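Local coordinates for N-acyl-D-glutamate deacylase (Bordetella bronchiseptica, PDB 3GIP), which catalyses, as a zinc-dependent member of the amidohydrolase superfamily, the hydrolysis of N-acyl-D-glutamate to release the free D-amino acid, at residues I63-H68 with A406-V411; T89-N94 with G180-S185; P125-A130 with V140-G145; R150-R155 with Q170-A175. All blocks are in the same frame, centred on the assembly; numbering follows the deposited sequence.

Contacts 1, 2 and 3 run round one part of the TIM barrel; contact 4 lies farther out among the helices. Contacts 1 and 2 have centres about 9 Å apart. They join through neighbouring strands, with backbone bonds Asp64 N to Thr89 O and Asp64 O to Val91 N, each 2.9 Å. Contacts 2 and 3, about 8 Å apart between centres, meet likewise, Val92 N and Ala141 O lying 2.9 Å apart. Contact 4 touches contact 3 through Val144 and Leu173, and contact 2 through Phe184 and Leu173. Cys95, His218 and His248 bind the zinc ion. The side chain of Asn94 is about 6 Å from the bound zinc ion. The side chain of Val65 is about 12 Å from the bound zinc ion.

Contact 1. Residues I63-H68 with A406-V411; sequences IDVHGH and ALPARV
The puckered ring of Pro408 turns its CB edge atom to Ile63 and Val65; no flat group takes part across the contact. Val65 CG1 comes closest, 3.6 Å from Pro408 CB, and it also touches Pro408 CG at 3.9 Å. These two side chains meet at about a right angle. CB and CG2 of Ile63 both lie 3.8 Å from Pro408 CB. The first torsion of Ile63, chi1 -60°, places CG2 anti to the backbone N, on the side of the proline. The other branch is extended and ends at CD1. That methyl lies 4.2 Å from the backbone N of Ala409 and 4.4 Å from Ala409 CB. No hydrogen bond joins the two segments, and the touching residues are all buried. The chain leaves the strand through an Asx turn. His66 N bonds to Asp64 OD1 at 3.2 Å, from above the carboxylate plane. Asp64 OD2 has partners of its own in Lys82 and Ser364. The turn leads into His66-Gly67-His68, the His-X-His sequence known at the end of the first barrel strand in amidohydrolases, although the zinc seen in this entry is held by Cys95, His218 and His248. Pro408 packs on strand 57-64 and the loop after it and, through Met361, on strand 360-362. Helix 406-412 thus lies outside the barrel, over the place where its first and last strands come together, consistent with the (beta/alpha)8 fold.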
loop_
_atom_site.group_PDB
_atom_site.type_symbol
_atom_site.label_atom_id
_atom_site.label_comp_id
_atom_site.label_asym_id
_atom_site.label_seq_id
_atom_site.Cartn_x
_atom_site.Cartn_y
_atom_site.Cartn_z
ATOM N N ILE A 63 -7.493 5.538 0.310
ATOM C CA ILE A 63 -6.163 5.554 0.897
ATOM C C ILE A 63 -5.487 4.201 0.692
ATOM O O ILE A 63 -5.892 3.194 1.275
ATOM C CB ILE A 63 -6.242 5.889 2.408
ATOM C CG1 ILE A 63 -6.895 7.262 2.589
ATOM C CG2 ILE A 63 -4.850 5.873 3.026
ATOM C CD1 ILE A 63 -7.003 7.718 4.033
ATOM N N ASP A 64 -4.462 4.191 -0.159
ATOM C CA ASP A 64 -3.710 2.979 -0.461
ATOM C C ASP A 64 -2.657 2.807 0.619
ATOM O O ASP A 64 -1.603 3.443 0.578
ATOM C CB ASP A 64 -3.043 3.115 -1.832
ATOM C CG ASP A 64 -2.366 1.840 -2.282
ATOM O OD1 ASP A 64 -2.389 0.841 -1.529
ATOM O OD2 ASP A 64 -1.809 1.838 -3.400
ATOM N N VAL A 65 -2.945 1.939 1.580
ATOM C CA VAL A 65 -2.040 1.717 2.693
ATOM C C VAL A 65 -0.812 0.877 2.373
ATOM O O VAL A 65 0.081 0.759 3.207
ATOM C CB VAL A 65 -2.788 1.086 3.896
ATOM C CG1 VAL A 65 -3.979 1.966 4.271
ATOM C CG2 VAL A 65 -3.248 -0.333 3.557
ATOM N N HIS A 66 -0.753 0.293 1.178
ATOM C CA HIS A 66 0.413 -0.510 0.834
ATOM C C HIS A 66 1.016 -0.162 -0.514
ATOM O O HIS A 66 0.866 -0.901 -1.496
ATOM C CB HIS A 66 0.099 -2.006 0.858
ATOM C CG HIS A 66 1.323 -2.857 0.999
ATOM N ND1 HIS A 66 1.763 -3.331 2.215
ATOM C CD2 HIS A 66 2.251 -3.238 0.089
ATOM C CE1 HIS A 66 2.912 -3.965 2.050
ATOM N NE2 HIS A 66 3.230 -3.922 0.769
ATOM N N GLY A 67 1.712 0.964 -0.558
ATOM C CA GLY A 67 2.338 1.372 -1.795
ATOM C C GLY A 67 3.843 1.203 -1.745
ATOM O O GLY A 67 4.433 1.099 -0.669
ATOM N N HIS A 68 4.452 1.136 -2.924
ATOM C CA HIS A 68 5.903 1.028 -3.062
ATOM C C HIS A 68 6.314 2.136 -4.022
ATOM O O HIS A 68 7.331 2.038 -4.707
ATOM C CB HIS A 68 6.307 -0.322 -3.659
ATOM C CG HIS A 68 6.267 -1.455 -2.683
ATOM N ND1 HIS A 68 7.034 -1.481 -1.538
ATOM C CD2 HIS A 68 5.561 -2.610 -2.691
ATOM C CE1 HIS A 68 6.802 -2.606 -0.883
ATOM N NE2 HIS A 68 5.913 -3.308 -1.562
ATOM N N ALA A 406 -11.890 5.782 6.163
ATOM C CA ALA A 406 -11.850 6.008 7.599
ATOM C C ALA A 406 -10.943 5.043 8.357
ATOM O O ALA A 406 -10.186 5.468 9.223
ATOM C CB ALA A 406 -13.256 5.955 8.176
ATOM N N LEU A 407 -11.016 3.751 8.046
ATOM C CA LEU A 407 -10.176 2.790 8.757
ATOM C C LEU A 407 -8.693 3.112 8.563
ATOM O O LEU A 407 -7.935 3.161 9.536
ATOM C CB LEU A 407 -10.497 1.354 8.317
ATOM C CG LEU A 407 -9.742 0.232 9.040
ATOM C CD1 LEU A 407 -9.990 0.294 10.552
ATOM C CD2 LEU A 407 -10.197 -1.109 8.474
ATOM N N PRO A 408 -8.250 3.337 7.310
ATOM C CA PRO A 408 -6.831 3.657 7.121
ATOM C C PRO A 408 -6.441 4.926 7.886
ATOM O O PRO A 408 -5.371 4.989 8.495
ATOM C CB PRO A 408 -6.717 3.836 5.609
ATOM C CG PRO A 408 -7.708 2.854 5.088
ATOM C CD PRO A 408 -8.899 3.055 6.015
ATOM N N ALA A 409 -7.311 5.932 7.861
ATOM C CA ALA A 409 -7.032 7.187 8.558
ATOM C C ALA A 409 -6.886 6.938 10.056
ATOM O O ALA A 409 -6.034 7.538 10.717
ATOM C CB ALA A 409 -8.147 8.197 8.292
ATOM N N ARG A 410 -7.716 6.046 10.588
ATOM C CA ARG A 410 -7.676 5.706 12.010
ATOM C C ARG A 410 -6.416 4.922 12.366
ATOM O O ARG A 410 -5.774 5.187 13.380
ATOM C CB ARG A 410 -8.912 4.880 12.381
ATOM C CG ARG A 410 -8.833 4.195 13.739
ATOM C CD ARG A 410 -8.786 5.193 14.889
ATOM N NE ARG A 410 -8.731 4.513 16.182
ATOM C CZ ARG A 410 -7.640 3.939 16.685
ATOM N NH1 ARG A 410 -6.498 3.962 16.010
ATOM N NH2 ARG A 410 -7.695 3.328 17.861
ATOM N N VAL A 411 -6.068 3.958 11.523
ATOM C CA VAL A 411 -4.899 3.121 11.755
ATOM C C VAL A 411 -3.584 3.886 11.629
ATOM O O VAL A 411 -2.681 3.720 12.451
ATOM C CB VAL A 411 -4.887 1.923 10.767
ATOM C CG1 VAL A 411 -3.583 1.155 10.872
ATOM C CG2 VAL A 411 -6.066 0.997 11.068
#

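Contact 2. Residues T89-N94 with G180-S185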
loop_
_atom_site.group_PDB
_atom_site.type_symbol
_atom_site.label_atom_id
_atom_site.label_comp_id
_atom_site.label_asym_id
_atom_site.label_seq_id
_atom_site.Cartn_x
_atom_site.Cartn_y
_atom_site.Cartn_z
ATOM N N THR A 89 -4.440 9.196 -1.452
ATOM C CA THR A 89 -3.352 9.147 -0.477
ATOM C C THR A 89 -2.694 7.777 -0.553
ATOM O O THR A 89 -3.377 6.768 -0.721
ATOM C CB THR A 89 -3.860 9.344 0.979
ATOM O OG1 THR A 89 -4.402 10.660 1.130
ATOM C CG2 THR A 89 -2.720 9.154 1.981
ATOM N N VAL A 90 -1.372 7.740 -0.442
ATOM C CA VAL A 90 -0.667 6.471 -0.456
ATOM C C VAL A 90 0.352 6.429 0.667
ATOM O O VAL A 90 0.989 7.435 0.979
ATOM C CB VAL A 90 0.071 6.214 -1.793
ATOM C CG1 VAL A 90 1.139 7.276 -2.030
ATOM C CG2 VAL A 90 0.702 4.823 -1.767
ATOM N N VAL A 91 0.471 5.266 1.293
ATOM C CA VAL A 91 1.442 5.063 2.354
ATOM C C VAL A 91 2.572 4.274 1.697
ATOM O O VAL A 91 2.376 3.135 1.262
ATOM C CB VAL A 91 0.851 4.249 3.525
ATOM C CG1 VAL A 91 1.904 4.062 4.614
ATOM C CG2 VAL A 91 -0.373 4.963 4.088
ATOM N N VAL A 92 3.747 4.889 1.601
ATOM C CA VAL A 92 4.898 4.239 0.980
ATOM C C VAL A 92 5.902 3.751 2.023
ATOM O O VAL A 92 5.712 3.965 3.224
ATOM C CB VAL A 92 5.621 5.202 0.006
ATOM C CG1 VAL A 92 4.644 5.708 -1.051
ATOM C CG2 VAL A 92 6.218 6.378 0.777
ATOM N N GLY A 93 6.963 3.090 1.560
ATOM C CA GLY A 93 7.992 2.592 2.460
ATOM C C GLY A 93 7.649 1.278 3.127
ATOM O O GLY A 93 8.031 1.030 4.271
ATOM N N ASN A 94 6.948 0.419 2.397
ATOM C CA ASN A 94 6.524 -0.869 2.928
ATOM C C ASN A 94 7.498 -2.023 2.730
ATOM O O ASN A 94 8.446 -1.938 1.948
ATOM C CB ASN A 94 5.177 -1.243 2.308
ATOM C CG ASN A 94 4.036 -0.455 2.899
ATOM O OD1 ASN A 94 3.606 -0.725 4.016
ATOM N ND2 ASN A 94 3.545 0.532 2.159
ATOM N N GLY A 180 8.368 13.055 10.710
ATOM C CA GLY A 180 7.015 12.887 10.206
ATOM C C GLY A 180 6.634 11.510 9.693
ATOM O O GLY A 180 5.497 11.311 9.267
ATOM N N ALA A 181 7.565 10.562 9.722
ATOM C CA ALA A 181 7.267 9.207 9.256
ATOM C C ALA A 181 6.168 8.631 10.142
ATOM O O ALA A 181 6.115 8.919 11.336
ATOM C CB ALA A 181 8.511 8.335 9.333
ATOM N N VAL A 182 5.297 7.814 9.557
ATOM C CA VAL A 182 4.196 7.222 10.307
ATOM C C VAL A 182 4.550 5.940 11.056
ATOM O O VAL A 182 3.724 5.397 11.788
ATOM C CB VAL A 182 2.979 6.943 9.385
ATOM C CG1 VAL A 182 2.389 8.253 8.899
ATOM C CG2 VAL A 182 3.398 6.084 8.196
ATOM N N GLY A 183 5.776 5.463 10.881
ATOM C CA GLY A 183 6.203 4.252 11.555
ATOM C C GLY A 183 7.308 3.588 10.766
ATOM O O GLY A 183 7.938 4.224 9.922
ATOM N N PHE A 184 7.560 2.313 11.044
ATOM C CA PHE A 184 8.581 1.584 10.312
ATOM C C PHE A 184 7.979 0.285 9.788
ATOM O O PHE A 184 6.989 -0.221 10.332
ATOM C CB PHE A 184 9.803 1.309 11.204
ATOM C CG PHE A 184 9.602 0.214 12.214
ATOM C CD1 PHE A 184 10.150 -1.046 12.004
ATOM C CD2 PHE A 184 8.886 0.447 13.387
ATOM C CE1 PHE A 184 9.992 -2.064 12.951
ATOM C CE2 PHE A 184 8.721 -0.563 14.341
ATOM C CZ PHE A 184 9.277 -1.819 14.119
ATOM N N SER A 185 8.561 -0.242 8.720
ATOM C CA SER A 185 8.065 -1.481 8.147
ATOM C C SER A 185 9.164 -2.523 8.152
ATOM O O SER A 185 10.348 -2.185 8.145
ATOM C CB SER A 185 7.605 -1.252 6.706
ATOM O OG SER A 185 8.708 -0.977 5.850
#
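Ser185 has the largest buried area in this contact, and its hydroxyl donates a hydrogen bond to the backbone O of Gly93. The bond is short, 2.6 Å between Ser185 OG and Gly93 O. The C=O...donor angle is 142°, so the hydroxyl comes in bent from the line of the C=O bond. It stays fairly near the carbonyl plane, tilted 18° from it. The first torsion of Ser185, chi1 69°, holds OG between the backbone N and the carbonyl carbon, where it faces the loop. Ser185 CB follows behind, 3.4 Å from Gly93 O and 3.9 Å from Asn94 CA. The same hydroxyl also bonds to Gly96 N. Ser185 OG therefore grips the loop at Gly93 O, two residues before the zinc ligand Cys95, and at Gly96 N, just after it. It probably helps to fix that ligand in place. Within the TIM barrel, strands 87-92 and 183-187 are not direct partners. Strand 139-145 runs between them, parallel to both. The segments meet across it, their touching parts running in roughly the same direction. Val91 and Val182 make the second touch, Val91 CG1 to Val182 CG2. At 4.4 Å this is a light van der Waals touch. Both valines point toward the opposite segment and are buried, and both also touch Leu143 of the intervening strand. Gly93 has positive phi where the chain turns out of strand 87-92. Next to it, CB of Asn94 points away from 180-185; its ND2 bonds to Gly67 O.

Contact 3. Residues P125-A130 with V140-G145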
loop_
_atom_site.group_PDB
_atom_site.type_symbol
_atom_site.label_atom_id
_atom_site.label_comp_id
_atom_site.label_asym_id
_atom_site.label_seq_id
_atom_site.Cartn_x
_atom_site.Cartn_y
_atom_site.Cartn_z
ATOM N N PRO A 125 14.153 13.674 6.331
ATOM C CA PRO A 125 14.051 15.119 6.118
ATOM C C PRO A 125 14.363 15.493 4.665
ATOM O O PRO A 125 13.693 16.339 4.075
ATOM C CB PRO A 125 15.076 15.677 7.100
ATOM C CG PRO A 125 14.949 14.728 8.254
ATOM C CD PRO A 125 14.915 13.377 7.559
ATOM N N ALA A 126 15.374 14.849 4.090
ATOM C CA ALA A 126 15.762 15.117 2.709
ATOM C C ALA A 126 14.661 14.674 1.748
ATOM O O ALA A 126 14.328 15.379 0.793
ATOM C CB ALA A 126 17.063 14.393 2.383
ATOM N N TYR A 127 14.093 13.503 2.014
ATOM C CA TYR A 127 13.026 12.956 1.185
ATOM C C TYR A 127 11.813 13.880 1.209
ATOM O O TYR A 127 11.283 14.260 0.162
ATOM C CB TYR A 127 12.653 11.562 1.698
ATOM C CG TYR A 127 11.519 10.881 0.962
ATOM C CD1 TYR A 127 11.500 10.809 -0.430
ATOM C CD2 TYR A 127 10.486 10.258 1.667
ATOM C CE1 TYR A 127 10.482 10.130 -1.102
ATOM C CE2 TYR A 127 9.470 9.578 1.008
ATOM C CZ TYR A 127 9.472 9.517 -0.372
ATOM O OH TYR A 127 8.465 8.836 -1.022
ATOM N N PHE A 128 11.385 14.254 2.410
ATOM C CA PHE A 128 10.239 15.137 2.566
ATOM C C PHE A 128 10.505 16.519 1.980
ATOM O O PHE A 128 9.595 17.162 1.459
ATOM C CB PHE A 128 9.855 15.252 4.044
ATOM C CG PHE A 128 9.132 14.045 4.581
ATOM C CD1 PHE A 128 8.858 12.954 3.760
ATOM C CD2 PHE A 128 8.707 14.009 5.905
ATOM C CE1 PHE A 128 8.168 11.844 4.250
ATOM C CE2 PHE A 128 8.017 12.905 6.405
ATOM C CZ PHE A 128 7.747 11.821 5.575
ATOM N N ALA A 129 11.752 16.972 2.064
ATOM C CA ALA A 129 12.118 18.274 1.517
ATOM C C ALA A 129 11.964 18.232 0.002
ATOM O O ALA A 129 11.528 19.203 -0.619
ATOM C CB ALA A 129 13.553 18.618 1.890
ATOM N N ALA A 130 12.321 17.096 -0.590
ATOM C CA ALA A 130 12.215 16.921 -2.032
ATOM C C ALA A 130 10.751 16.932 -2.446
ATOM O O ALA A 130 10.391 17.505 -3.477
ATOM C CB ALA A 130 12.869 15.614 -2.450
ATOM N N VAL A 140 1.043 11.859 0.383
ATOM C CA VAL A 140 2.035 10.843 0.696
ATOM C C VAL A 140 2.408 10.745 2.168
ATOM O O VAL A 140 2.820 11.728 2.786
ATOM C CB VAL A 140 3.337 11.093 -0.096
ATOM C CG1 VAL A 140 4.351 9.997 0.203
ATOM C CG2 VAL A 140 3.032 11.160 -1.584
ATOM N N ALA A 141 2.253 9.547 2.723
ATOM C CA ALA A 141 2.628 9.266 4.104
ATOM C C ALA A 141 3.760 8.265 3.934
ATOM O O ALA A 141 3.720 7.443 3.014
ATOM C CB ALA A 141 1.468 8.637 4.865
ATOM N N ALA A 142 4.769 8.321 4.798
ATOM C CA ALA A 142 5.896 7.415 4.643
ATOM C C ALA A 142 6.350 6.656 5.875
ATOM O O ALA A 142 6.400 7.194 6.982
ATOM C CB ALA A 142 7.084 8.176 4.055
ATOM N N LEU A 143 6.691 5.390 5.653
ATOM C CA LEU A 143 7.206 4.507 6.687
ATOM C C LEU A 143 8.697 4.400 6.391
ATOM O O LEU A 143 9.114 4.569 5.244
ATOM C CB LEU A 143 6.593 3.110 6.564
ATOM C CG LEU A 143 5.093 2.935 6.800
ATOM C CD1 LEU A 143 4.601 1.706 6.036
ATOM C CD2 LEU A 143 4.815 2.793 8.292
ATOM N N VAL A 144 9.501 4.147 7.415
ATOM C CA VAL A 144 10.934 3.973 7.204
ATOM C C VAL A 144 11.170 2.471 7.202
ATOM O O VAL A 144 10.676 1.754 8.074
ATOM C CB VAL A 144 11.773 4.644 8.319
ATOM C CG1 VAL A 144 11.344 4.142 9.676
ATOM C CG2 VAL A 144 13.254 4.356 8.094
ATOM N N GLY A 145 11.911 1.992 6.210
ATOM C CA GLY A 145 12.165 0.567 6.101
ATOM C C GLY A 145 13.247 -0.003 6.992
ATOM O O GLY A 145 14.340 0.557 7.103
#
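Tyr127 and Phe128 of helix 124-133 point their rings at Ala142 of strand 139-145. Helix and strand belong to a beta-alpha-beta unit of the TIM barrel: strand 87-92, then this helix, then the parallel neighbour strand 139-145. The two short segments run nearly antiparallel, at 164°, with their axes 11.1 Å apart at closest approach. Tyr127 comes first in sequence. Its CG is anti to the backbone N (chi1 178°), which extends the ring toward the strand. Tyr127 CE2 lies 4.1 Å from Ala142 CB, and the methyl sits at the ring edge, near its plane. Farther out, Tyr127 OH is 4.4 Å from Val140 CG1. The hydroxyl is not left without a polar partner, since it bonds to Asp70 O. The ring of Phe121 also meets that of Tyr127. Next in line is Phe128. Its CB leaves the helix to one side, but the ring swings in toward the strand. Here chi1 is -76°, with CG beside the backbone N, and the end of the ring comes close to the same alanine. On the strand side, Val140 and Ala142 point toward the helix, while Ala141 and Leu143 point away. Val92 of strand 87-92 packs beside the Tyr127 ring and the two strand residues Val140 and Ala142. The small methyl of Ala142 meets both rings at their edges rather than over a face. At Phe128 it lies in the ring plane, with Ala142 CB 3.8 Å from Phe128 CE1 and 4.0 Å from Phe128 CZ.

Contact 4. Residues R150-R155 with Q170-A175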
loop_
_atom_site.group_PDB
_atom_site.type_symbol
_atom_site.label_atom_id
_atom_site.label_comp_id
_atom_site.label_asym_id
_atom_site.label_seq_id
_atom_site.Cartn_x
_atom_site.Cartn_y
_atom_site.Cartn_z
ATOM N N ARG A 150 18.996 -1.280 8.621
ATOM C CA ARG A 150 20.108 -2.216 8.710
ATOM C C ARG A 150 21.213 -1.871 7.716
ATOM O O ARG A 150 22.393 -1.865 8.067
ATOM C CB ARG A 150 19.644 -3.654 8.451
ATOM C CG ARG A 150 19.368 -4.457 9.706
ATOM C CD ARG A 150 19.382 -5.956 9.426
ATOM N NE ARG A 150 19.423 -6.720 10.669
ATOM C CZ ARG A 150 20.349 -7.628 10.960
ATOM N NH1 ARG A 150 21.314 -7.898 10.094
ATOM N NH2 ARG A 150 20.324 -8.249 12.131
ATOM N N LEU A 151 20.831 -1.589 6.475
ATOM C CA LEU A 151 21.812 -1.273 5.439
ATOM C C LEU A 151 22.536 0.043 5.682
ATOM O O LEU A 151 23.641 0.251 5.177
ATOM C CB LEU A 151 21.139 -1.234 4.067
ATOM C CG LEU A 151 20.497 -2.546 3.609
ATOM C CD1 LEU A 151 19.736 -2.305 2.319
ATOM C CD2 LEU A 151 21.565 -3.618 3.425
ATOM N N ALA A 152 21.915 0.926 6.452
ATOM C CA ALA A 152 22.507 2.226 6.746
ATOM C C ALA A 152 23.348 2.218 8.016
ATOM O O ALA A 152 24.279 3.017 8.156
ATOM C CB ALA A 152 21.407 3.278 6.863
ATOM N N ALA A 153 23.033 1.309 8.932
ATOM C CA ALA A 153 23.737 1.242 10.206
ATOM C C ALA A 153 24.763 0.127 10.346
ATOM O O ALA A 153 25.642 0.201 11.206
ATOM C CB ALA A 153 22.719 1.140 11.343
ATOM N N MET A 154 24.671 -0.897 9.505
ATOM C CA MET A 154 25.582 -2.029 9.625
ATOM C C MET A 154 26.575 -2.267 8.492
ATOM O O MET A 154 26.194 -2.482 7.340
ATOM C CB MET A 154 24.767 -3.301 9.859
ATOM C CG MET A 154 23.941 -3.252 11.133
ATOM S SD MET A 154 22.826 -4.651 11.311
ATOM C CE MET A 154 23.960 -5.921 11.826
ATOM N N ARG A 155 27.856 -2.238 8.849
ATOM C CA ARG A 155 28.949 -2.472 7.914
ATOM C C ARG A 155 28.753 -3.853 7.288
ATOM O O ARG A 155 29.094 -4.082 6.124
ATOM C CB ARG A 155 30.280 -2.398 8.673
ATOM C CG ARG A 155 31.502 -2.847 7.899
ATOM C CD ARG A 155 32.753 -2.640 8.745
ATOM N NE ARG A 155 33.932 -3.258 8.151
ATOM C CZ ARG A 155 34.093 -4.569 8.010
ATOM N NH1 ARG A 155 33.147 -5.403 8.422
ATOM N NH2 ARG A 155 35.202 -5.047 7.461
ATOM N N GLN A 170 17.800 2.516 16.073
ATOM C CA GLN A 170 16.728 3.115 16.848
ATOM C C GLN A 170 16.775 4.637 16.737
ATOM O O GLN A 170 15.738 5.287 16.615
ATOM C CB GLN A 170 16.816 2.667 18.310
ATOM C CG GLN A 170 16.264 1.264 18.522
ATOM C CD GLN A 170 16.416 0.761 19.939
ATOM O OE1 GLN A 170 16.321 1.525 20.904
ATOM N NE2 GLN A 170 16.631 -0.540 20.077
ATOM N N ASP A 171 17.980 5.204 16.759
ATOM C CA ASP A 171 18.122 6.651 16.644
ATOM C C ASP A 171 17.705 7.122 15.254
ATOM O O ASP A 171 17.102 8.189 15.108
ATOM C CB ASP A 171 19.565 7.079 16.927
ATOM C CG ASP A 171 19.950 6.908 18.386
ATOM O OD1 ASP A 171 19.043 6.881 19.243
ATOM O OD2 ASP A 171 21.164 6.818 18.678
ATOM N N MET A 172 18.026 6.324 14.237
ATOM C CA MET A 172 17.654 6.659 12.866
ATOM C C MET A 172 16.133 6.621 12.759
ATOM O O MET A 172 15.521 7.470 12.111
ATOM C CB MET A 172 18.261 5.661 11.879
ATOM C CG MET A 172 19.776 5.724 11.768
ATOM S SD MET A 172 20.397 4.597 10.497
ATOM C CE MET A 172 20.232 5.615 9.061
ATOM N N LEU A 173 15.525 5.628 13.398
ATOM C CA LEU A 173 14.074 5.509 13.377
ATOM C C LEU A 173 13.464 6.701 14.104
ATOM O O LEU A 173 12.506 7.307 13.625
ATOM C CB LEU A 173 13.629 4.208 14.049
ATOM C CG LEU A 173 12.124 4.088 14.317
ATOM C CD1 LEU A 173 11.345 4.278 13.020
ATOM C CD2 LEU A 173 11.826 2.737 14.928
ATOM N N GLN A 174 14.031 7.046 15.257
ATOM C CA GLN A 174 13.519 8.168 16.033
ATOM C C GLN A 174 13.556 9.451 15.214
ATOM O O GLN A 174 12.603 10.232 15.223
ATOM C CB GLN A 174 14.335 8.354 17.316
ATOM C CG GLN A 174 13.731 9.380 18.262
ATOM C CD GLN A 174 14.557 9.576 19.516
ATOM O OE1 GLN A 174 15.032 8.612 20.114
ATOM N NE2 GLN A 174 14.716 10.830 19.932
ATOM N N ALA A 175 14.660 9.669 14.505
ATOM C CA ALA A 175 14.798 10.858 13.679
ATOM C C ALA A 175 13.744 10.864 12.575
ATOM O O ALA A 175 13.170 11.905 12.258
ATOM C CB ALA A 175 16.194 10.913 13.071
#
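This is a helix-to-helix contact on the outer side of the barrel: Ala152 and Ala153, at the end of helix 146-153, meet Met172 of helix 163-179. The second helix is the one that links strands 139-145 and 183-187 of the TIM barrel. The first is a shorter helix that follows strand 139-145. Met172 does the reaching. Its chain runs out with chi2 near anti and then bends at the last torsion, chi3 85°, which turns the terminal methyl onto Ala152. Met172 CE is 3.4 Å from Ala152 CB, tighter than usual for two carbons. Met172 SD lies 4.0 Å from the same Ala152 CB and 4.2 Å from Ala153 CB. The sulfur thus sits near both alanine methyls, while the terminal methyl presses on one. Pro101 also touches Met172. Ala153 packs in addition on Ala168 and Met169, a turn earlier in helix 163-179. Met154 is the first residue outside helical geometry, yet Met154 N still bonds back to Arg150 O at 2.9 Å. Asn107 ND2 bonds to the backbone O of both Leu151 and Met154. CB of Arg150 points away from the contact. Its guanidinium carries Met154 SD over one face, offset toward the rim, and forms a salt bridge with Glu200. The touching residues are partly exposed, so this is a surface contact. Between these segments it is purely apolar, a thioether against two methyls; it probably adds shape fit rather than directional bonding.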